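Local coordinates for protein GCN5-related N-acetyltransferase (Kribbella flavida, PDB 4IUS) that probably transfers an acyl group, most likely acetyl from acetyl-coenzyme A, to an acceptor, as enzymes of the GNAT family do, at residues 9-14 against 80-85; 88-93 against 246-251; 171-176 against 200-205. The protein carries 1 engineered substitution. One frame throughout, in Å; residues are numbered along the deposited sequence.

From the N terminus, contact 1 closes first: helix 6-19 meets the end of strand 78-82, looping out the small antiparallel sheet of strands 22-27, 30-35 and 44-47 together with helix 59-71. Contact 2 opens just afterwards on helix 89-95 and closes only at strand 242-251, near the C terminus. Contact 3 is nested inside that long loop, a short closure between strand 171-179 and helix 202-216. All three reach one eight-stranded mixed sheet. Contacts 1 and 2 touch, with their centres about 11 Å apart and strands 78-82 and 242-251 adjacent, whereas contact 3 lies across the chain's centre, its centre about 28 Å from that of contact 1.

Contact 1. Residues 9-14 against 80-85; sequences RIASAQ and ELVEEA. With EDO (1,2-ethanediol), chain E.
Ala11 puts its methyl group between two apolar partners of 80-85: Ala11 CB is 3.9 Å from Ala85 CB and 4.0 Å from Val82 CG2. Seen from Ala11 CB, the two directions are about 79° apart, so the methyl sits in a corner formed by the end of the strand and the turn behind it, rather than on a flat wall. Val82 supplies its side of the corner with one branch. CG1 is anti to the backbone N (chi1 -180°), which leaves CG2 to face the helix. Ala85 is brought round to the same side by a turn in which 83-85 have helical phi/psi, with a weak bond from Ala85 N to Val82 O, 3.0 Å long.

One helical turn further on, the contact becomes polar. Gln14 reaches out with an extended chain and crosses the Glu80 side chain at about a right angle. The amide and carboxylate planes are 57° apart, and the nearest atoms, Gln14 OE1 and Glu80 OE1, are 3.8 Å apart: two oxygens side by side without a bond. Gln14 NE2 instead approaches a water that donates to Glu80 O at 2.8 Å. The Gln14 NE2 to water distance of 2.5 Å is unusually short, and both Gln14 and Glu80 have alternate conformers, so this bridge is doubtful in detail. Behind the helix, a 1,2-ethanediol, probably from crystallisation, donates from O2 to Ala13 O at 3.0 Å and is also hydrogen-bonded to Trp224 NE1.

Leu81, pointing away from this helix, packs on helix 89-95, while Ile10 and Gln14 touch Trp224 of strand 222-225. The arrangement is that of a layered alpha/beta fold: helix 6-19 lies on one face of the mixed sheet, touching strand 78-82 at its edge and also strand 222-225, and helix 89-95 lies on the other.

Contact 2. Residues 88-93 against 246-251; sequences GLAYVL and TAVHLG
Leu250 points from strand 246-251 toward the helix, and one branch, CD2, makes its closest contacts with 88-93. From CB, which has no near partner in that segment, CG goes anti to the carbonyl carbon (chi1 -54°) and carries the fork forward. The second torsion, chi2 98°, lies well off a staggered value and turns CD2 to the helix and CD1 toward Val248. CD2 lands on the helix backbone and on the foot of a neighbouring side chain: Leu250 CD2 is 3.8 Å from Ala90 O and 4.0 Å from Leu93 CB. Leu250 CD2 is also 4.4 Å from Ala90 CB. The other tip lies beside its strand neighbour, with Leu250 CD1 3.8 Å from Val248 CG1.

This is helix-on-sheet packing of an alpha/beta layer. The axes of helix 89-93 and strand 246-251 run nearly parallel, 11° apart, at 10.0 Å, with Ala90 and Leu93 facing the strand. Val248 lies two residues earlier on the same face of the strand, and Val248 CG1 touches Ala90 CB at 3.8 Å. Beside them Leu81 of strand 78-82 packs on Ala90 and Leu93, and Ile100 of strand 99-109 meets both Val248 and Leu250.

Contact 3. Residues 171-176 against 200-205; sequences VPVATA and QGLGAL
Ala174 packs its methyl against the first turn of the helix: Ala174 CB is 3.7 Å from Leu202 O and 3.9 Å from Leu202 CB. The backbone of Gly203 comes close too, with 5.9 Å between Ala174 CA and Gly203 CA and 4.4 Å between Ala174 CB and Gly203 N. Val173 completes the tight part. CG1 lies anti to the carbonyl carbon (chi1 -61°), which puts CG2 between the backbone N and the carbonyl carbon, from where Val173 CG2 reaches Leu202 CD1 at 3.8 Å, and the two side chains cross obliquely. That consecutive residues both turn toward the helix has a backbone cause: Val173 and Ala174 both face Ile166 of strand 161-168 in a classic beta bulge. The conformation of Val173 (psi -13°) departs from the extended one and breaks the usual one-up, one-down order.

The packing thins in both directions. Along the strand, Ala176 CB stays 5.4 Å from Gly203 O and is met instead by Ala206 and Ala210, farther along the same helix. On the outer side, Gln200 and Gly201 are exposed and make no contact with the strand. Here a malonate ion, probably from crystallisation, accepts hydrogen bonds from Gly201 N, Gly203 N and Ala204 N at the helix start, where Gly201 is the N-cap. Gly201-Leu202-Gly203 fit the closing G-x-G/A of the GNAT signature Q/R-x-x-G-x-G/A, whose amides hold the pyrophosphate of acetyl-coenzyme A in relatives; the malonate is consistent with the same role here.

Helix 202-216 thus rests on one face of strand 171-179, with His197 touching both Val173 and Leu202. Thr175 points to the other face, against Ala137, Ile140 and Ala141 of helix 131-141, so the strand runs between two helices and pairs with strands 161-168 and 185-193.

Contact 1. Residues 9-14 against 80-85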
loop_
_atom_site.group_PDB
_atom_site.type_symbol
_atom_site.label_atom_id
_atom_site.label_comp_id
_atom_site.label_asym_id
_atom_site.label_seq_id
_atom_site.Cartn_x
_atom_site.Cartn_y
_atom_site.Cartn_z
ATOM N N ARG A 9 12.938 5.382 3.914
ATOM C CA ARG A 9 12.021 6.499 3.716
ATOM C C ARG A 9 10.594 5.978 3.515
ATOM O O ARG A 9 9.644 6.516 4.097
ATOM C CB ARG A 9 12.479 7.312 2.537
ATOM C CG ARG A 9 11.602 8.522 2.327
ATOM C CD ARG A 9 12.029 9.366 1.159
ATOM N NE ARG A 9 11.053 10.422 0.940
ATOM C CZ ARG A 9 10.958 11.103 -0.186
ATOM N NH1 ARG A 9 11.760 10.850 -1.215
ATOM N NH2 ARG A 9 9.991 11.988 -0.312
ATOM N N ILE A 10 10.432 4.943 2.694
ATOM C CA ILE A 10 9.128 4.390 2.410
ATOM C C ILE A 10 8.537 3.755 3.662
ATOM O O ILE A 10 7.373 4.014 4.027
ATOM C CB ILE A 10 9.180 3.375 1.275
ATOM C CG1 ILE A 10 9.440 4.137 -0.054
ATOM C CG2 ILE A 10 7.900 2.550 1.200
ATOM C CD1 ILE A 10 9.730 3.219 -1.233
ATOM N N ALA A 11 9.324 2.973 4.393
ATOM C CA ALA A 11 8.813 2.330 5.617
ATOM C C ALA A 11 8.386 3.373 6.646
ATOM O O ALA A 11 7.364 3.229 7.319
ATOM C CB ALA A 11 9.848 1.373 6.183
ATOM N N SER A 12 9.182 4.409 6.815
ATOM C CA SER A 12 8.889 5.456 7.765
ATOM C C SER A 12 7.609 6.223 7.386
ATOM O O SER A 12 6.800 6.547 8.245
ATOM C CB SER A 12 10.072 6.430 7.913
ATOM O OG SER A 12 11.165 5.835 8.584
ATOM N N ALA A 13 7.447 6.505 6.102
ATOM C CA ALA A 13 6.264 7.188 5.624
ATOM C C ALA A 13 5.034 6.308 5.790
ATOM O O ALA A 13 3.944 6.830 6.130
ATOM C CB ALA A 13 6.431 7.607 4.171
ATOM N N GLN A 14 5.165 5.009 5.549
ATOM C CA GLN A 14 4.056 4.104 5.760
ATOM C C GLN A 14 3.601 4.153 7.222
ATOM O O GLN A 14 2.416 4.245 7.520
ATOM C CB GLN A 14 4.453 2.689 5.362
ATOM C CG GLN A 14 3.338 1.679 5.438
ATOM C CD GLN A 14 3.884 0.301 5.185
ATOM O OE1 GLN A 14 3.724 -0.241 4.102
ATOM N NE2 GLN A 14 4.601 -0.242 6.162
ATOM N N GLU A 80 3.983 -6.309 8.236
ATOM C CA GLU A 80 4.525 -5.879 6.946
ATOM C C GLU A 80 5.822 -5.133 7.211
ATOM O O GLU A 80 5.825 -4.173 7.969
ATOM C CB GLU A 80 3.562 -4.984 6.184
ATOM C CG GLU A 80 2.292 -5.657 5.682
ATOM C CD GLU A 80 1.549 -4.779 4.644
ATOM O OE1 GLU A 80 2.009 -3.642 4.338
ATOM O OE2 GLU A 80 0.525 -5.250 4.125
ATOM N N LEU A 81 6.894 -5.583 6.585
ATOM C CA LEU A 81 8.210 -5.001 6.695
ATOM C C LEU A 81 8.726 -4.615 5.321
ATOM O O LEU A 81 8.235 -5.068 4.291
ATOM C CB LEU A 81 9.195 -5.951 7.366
ATOM C CG LEU A 81 8.807 -6.471 8.753
ATOM C CD1 LEU A 81 9.817 -7.508 9.226
ATOM C CD2 LEU A 81 8.681 -5.321 9.721
ATOM N N VAL A 82 9.763 -3.806 5.308
ATOM C CA VAL A 82 10.553 -3.541 4.109
ATOM C C VAL A 82 11.940 -4.087 4.429
ATOM O O VAL A 82 12.588 -3.602 5.354
ATOM C CB VAL A 82 10.571 -2.037 3.741
ATOM C CG1 VAL A 82 11.423 -1.861 2.466
ATOM C CG2 VAL A 82 9.160 -1.501 3.548
ATOM N N GLU A 83 12.374 -5.116 3.722
ATOM C CA GLU A 83 13.590 -5.824 4.120
ATOM C C GLU A 83 14.789 -4.898 4.251
ATOM O O GLU A 83 15.565 -5.012 5.179
ATOM C CB GLU A 83 13.876 -6.963 3.131
ATOM C CG GLU A 83 15.171 -7.711 3.387
ATOM C CD GLU A 83 15.211 -8.468 4.721
ATOM O OE1 GLU A 83 14.149 -8.916 5.215
ATOM O OE2 GLU A 83 16.343 -8.594 5.278
ATOM N N GLU A 84 14.972 -4.002 3.280
ATOM C CA GLU A 84 16.148 -3.154 3.258
ATOM C C GLU A 84 16.125 -2.081 4.328
ATOM O O GLU A 84 17.130 -1.530 4.687
ATOM C CB GLU A 84 16.348 -2.544 1.871
ATOM C CG GLU A 84 16.549 -3.554 0.737
ATOM C CD GLU A 84 15.261 -4.087 0.093
ATOM O OE1 GLU A 84 14.151 -3.780 0.593
ATOM O OE2 GLU A 84 15.377 -4.887 -0.898
ATOM N N ALA A 85 14.943 -1.784 4.855
ATOM C CA ALA A 85 14.787 -0.817 5.946
ATOM C C ALA A 85 15.205 -1.454 7.295
ATOM O O ALA A 85 15.653 -0.759 8.183
ATOM C CB ALA A 85 13.342 -0.337 6.064
HETATM C C1 EDO E . 2.266 6.133 1.963
HETATM O O1 EDO E . 3.356 5.203 2.102
HETATM C C2 EDO E . 2.477 7.282 2.942
HETATM O O2 EDO E . 1.731 7.072 4.160
HETATM O O HOH W 1 6.385 -1.912 6.484
#

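Contact 2. Residues 88-93 against 246-251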
loop_
_atom_site.group_PDB
_atom_site.type_symbol
_atom_site.label_atom_id
_atom_site.label_comp_id
_atom_site.label_asym_id
_atom_site.label_seq_id
_atom_site.Cartn_x
_atom_site.Cartn_y
_atom_site.Cartn_z
ATOM N N GLY A 88 17.094 -8.432 8.145
ATOM C CA GLY A 88 17.064 -9.580 9.043
ATOM C C GLY A 88 15.907 -9.642 10.001
ATOM O O GLY A 88 15.738 -10.672 10.671
ATOM N N LEU A 89 15.105 -8.592 10.104
ATOM C CA LEU A 89 14.033 -8.580 11.087
ATOM C C LEU A 89 12.991 -9.659 10.768
ATOM O O LEU A 89 12.529 -10.360 11.663
ATOM C CB LEU A 89 13.443 -7.182 11.237
ATOM C CG LEU A 89 12.316 -7.007 12.266
ATOM C CD1 LEU A 89 12.724 -7.454 13.672
ATOM C CD2 LEU A 89 11.873 -5.551 12.292
ATOM N N ALA A 90 12.613 -9.770 9.501
ATOM C CA ALA A 90 11.632 -10.764 9.119
ATOM C C ALA A 90 12.033 -12.167 9.549
ATOM O O ALA A 90 11.207 -12.930 10.044
ATOM C CB ALA A 90 11.363 -10.727 7.613
ATOM N N TYR A 91 13.295 -12.495 9.401
ATOM C CA TYR A 91 13.742 -13.834 9.757
ATOM C C TYR A 91 13.655 -14.064 11.265
ATOM O O TYR A 91 13.344 -15.171 11.694
ATOM C CB TYR A 91 15.168 -14.101 9.298
ATOM C CG TYR A 91 15.309 -14.418 7.829
ATOM C CD1 TYR A 91 14.478 -15.348 7.197
ATOM C CD2 TYR A 91 16.402 -13.955 7.149
ATOM C CE1 TYR A 91 14.694 -15.695 5.866
ATOM C CE2 TYR A 91 16.608 -14.266 5.820
ATOM C CZ TYR A 91 15.753 -15.141 5.188
ATOM O OH TYR A 91 15.972 -15.446 3.879
ATOM N N VAL A 92 13.880 -13.032 12.075
ATOM C CA VAL A 92 13.732 -13.186 13.528
ATOM C C VAL A 92 12.236 -13.400 13.873
ATOM O O VAL A 92 11.884 -14.205 14.714
ATOM C CB VAL A 92 14.379 -12.050 14.298
ATOM C CG1 VAL A 92 14.273 -12.339 15.803
ATOM C CG2 VAL A 92 15.860 -11.880 13.895
ATOM N N LEU A 93 11.324 -12.697 13.174
ATOM C CA LEU A 93 9.895 -12.918 13.372
ATOM C C LEU A 93 9.482 -14.334 13.014
ATOM O O LEU A 93 8.643 -14.945 13.683
ATOM C CB LEU A 93 9.062 -11.920 12.572
ATOM C CG LEU A 93 9.162 -10.476 12.991
ATOM C CD1 LEU A 93 8.369 -9.595 12.050
ATOM C CD2 LEU A 93 8.627 -10.344 14.417
ATOM N N THR A 246 12.076 -4.349 -1.194
ATOM C CA THR A 246 11.441 -5.660 -1.071
ATOM C C THR A 246 10.541 -5.612 0.139
ATOM O O THR A 246 11.023 -5.460 1.260
ATOM C CB THR A 246 12.513 -6.772 -0.810
ATOM O OG1 THR A 246 13.572 -6.675 -1.766
ATOM C CG2 THR A 246 11.893 -8.155 -0.844
ATOM N N ALA A 247 9.224 -5.732 -0.049
ATOM C CA ALA A 247 8.312 -5.874 1.069
ATOM C C ALA A 247 8.348 -7.315 1.553
ATOM O O ALA A 247 8.732 -8.231 0.820
ATOM C CB ALA A 247 6.906 -5.463 0.639
ATOM N N VAL A 248 7.952 -7.507 2.793
ATOM C CA VAL A 248 7.832 -8.847 3.369
ATOM C C VAL A 248 6.512 -8.872 4.143
ATOM O O VAL A 248 6.288 -8.014 4.968
ATOM C CB VAL A 248 8.974 -9.157 4.355
ATOM C CG1 VAL A 248 8.895 -10.651 4.688
ATOM C CG2 VAL A 248 10.366 -8.852 3.735
ATOM N N HIS A 249 5.634 -9.803 3.796
ATOM C CA HIS A 249 4.318 -9.937 4.428
ATOM C C HIS A 249 4.328 -11.226 5.210
ATOM O O HIS A 249 4.573 -12.294 4.664
ATOM C CB HIS A 249 3.205 -9.967 3.373
ATOM C CG HIS A 249 3.035 -8.678 2.629
ATOM N ND1 HIS A 249 2.038 -8.486 1.738
ATOM C CD2 HIS A 249 3.684 -7.467 2.755
ATOM C CE1 HIS A 249 2.121 -7.230 1.255
ATOM N NE2 HIS A 249 3.122 -6.605 1.868
ATOM N N LEU A 250 4.089 -11.116 6.506
ATOM C CA LEU A 250 4.116 -12.215 7.460
ATOM C C LEU A 250 2.778 -12.374 8.164
ATOM O O LEU A 250 2.110 -11.382 8.459
ATOM C CB LEU A 250 5.180 -11.975 8.545
ATOM C CG LEU A 250 6.603 -11.696 8.047
ATOM C CD1 LEU A 250 6.969 -10.209 7.993
ATOM C CD2 LEU A 250 7.585 -12.468 8.935
ATOM N N GLY A 251 2.432 -13.611 8.478
ATOM C CA GLY A 251 1.269 -13.865 9.276
ATOM C C GLY A 251 1.527 -14.802 10.452
ATOM O O GLY A 251 2.372 -15.680 10.381
#

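Contact 3. Residues 171-176 against 200-205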
loop_
_atom_site.group_PDB
_atom_site.type_symbol
_atom_site.label_atom_id
_atom_site.label_comp_id
_atom_site.label_asym_id
_atom_site.label_seq_id
_atom_site.Cartn_x
_atom_site.Cartn_y
_atom_site.Cartn_z
ATOM N N VAL A 171 -17.920 6.327 -19.677
ATOM C CA VAL A 171 -18.268 5.332 -18.673
ATOM C C VAL A 171 -16.968 4.922 -17.950
ATOM O O VAL A 171 -16.005 4.496 -18.604
ATOM C CB VAL A 171 -18.917 4.082 -19.329
ATOM C CG1 VAL A 171 -19.204 2.995 -18.278
ATOM C CG2 VAL A 171 -20.143 4.466 -20.151
ATOM N N PRO A 172 -16.976 4.937 -16.615
ATOM C CA PRO A 172 -15.765 4.498 -15.898
ATOM C C PRO A 172 -15.472 3.047 -16.088
ATOM O O PRO A 172 -16.348 2.205 -15.884
ATOM C CB PRO A 172 -16.077 4.793 -14.437
ATOM C CG PRO A 172 -17.162 5.785 -14.465
ATOM C CD PRO A 172 -17.970 5.534 -15.705
ATOM N N VAL A 173 -14.247 2.749 -16.480
ATOM C CA VAL A 173 -13.802 1.386 -16.756
ATOM C C VAL A 173 -12.515 0.957 -16.042
ATOM O O VAL A 173 -12.193 -0.225 -16.033
ATOM C CB VAL A 173 -13.677 1.074 -18.264
ATOM C CG1 VAL A 173 -15.026 1.220 -18.976
ATOM C CG2 VAL A 173 -12.627 1.968 -18.921
ATOM N N ALA A 174 -11.795 1.925 -15.473
ATOM C CA ALA A 174 -10.544 1.603 -14.760
ATOM C C ALA A 174 -10.319 2.670 -13.715
ATOM O O ALA A 174 -10.878 3.767 -13.790
ATOM C CB ALA A 174 -9.341 1.484 -15.678
ATOM N N THR A 175 -9.496 2.324 -12.729
ATOM C CA THR A 175 -9.294 3.207 -11.605
ATOM C C THR A 175 -7.925 2.967 -10.957
ATOM O O THR A 175 -7.320 1.913 -11.144
ATOM C CB THR A 175 -10.418 2.965 -10.536
ATOM O OG1 THR A 175 -10.340 3.985 -9.523
ATOM C CG2 THR A 175 -10.361 1.627 -9.862
ATOM N N ALA A 176 -7.465 3.941 -10.195
ATOM C CA ALA A 176 -6.291 3.851 -9.315
ATOM C C ALA A 176 -6.419 4.957 -8.267
ATOM O O ALA A 176 -7.141 5.909 -8.472
ATOM C CB ALA A 176 -4.979 4.014 -10.107
ATOM N N GLN A 200 -6.082 -3.832 -22.230
ATOM C CA GLN A 200 -6.109 -2.761 -23.220
ATOM C C GLN A 200 -5.275 -1.583 -22.777
ATOM O O GLN A 200 -5.315 -0.522 -23.407
ATOM C CB GLN A 200 -7.532 -2.229 -23.395
ATOM C CG GLN A 200 -8.502 -3.214 -23.933
ATOM C CD GLN A 200 -9.860 -2.593 -24.130
ATOM O OE1 GLN A 200 -10.016 -1.390 -24.428
ATOM N NE2 GLN A 200 -10.851 -3.408 -23.983
ATOM N N GLY A 201 -4.504 -1.760 -21.713
ATOM C CA GLY A 201 -3.655 -0.666 -21.216
ATOM C C GLY A 201 -4.322 0.299 -20.252
ATOM O O GLY A 201 -3.665 1.200 -19.808
ATOM N N LEU A 202 -5.595 0.086 -19.898
ATOM C CA LEU A 202 -6.344 1.077 -19.143
ATOM C C LEU A 202 -5.931 1.110 -17.669
ATOM O O LEU A 202 -5.957 2.182 -17.073
ATOM C CB LEU A 202 -7.855 0.836 -19.276
ATOM C CG LEU A 202 -8.360 0.855 -20.727
ATOM C CD1 LEU A 202 -9.801 0.349 -20.824
ATOM C CD2 LEU A 202 -8.174 2.231 -21.350
ATOM N N GLY A 203 -5.518 -0.029 -17.100
ATOM C CA GLY A 203 -4.976 -0.044 -15.736
ATOM C C GLY A 203 -3.700 0.733 -15.602
ATOM O O GLY A 203 -3.471 1.419 -14.628
ATOM N N ALA A 204 -2.866 0.624 -16.618
ATOM C CA ALA A 204 -1.628 1.397 -16.675
ATOM C C ALA A 204 -1.928 2.901 -16.796
ATOM O O ALA A 204 -1.285 3.738 -16.136
ATOM C CB ALA A 204 -0.732 0.906 -17.828
ATOM N N LEU A 205 -2.921 3.266 -17.612
ATOM C CA LEU A 205 -3.323 4.691 -17.697
ATOM C C LEU A 205 -3.778 5.206 -16.357
ATOM O O LEU A 205 -3.441 6.314 -15.937
ATOM C CB LEU A 205 -4.416 4.937 -18.745
ATOM C CG LEU A 205 -4.055 4.681 -20.196
ATOM C CD1 LEU A 205 -5.277 5.064 -21.024
ATOM C CD2 LEU A 205 -2.815 5.424 -20.656
#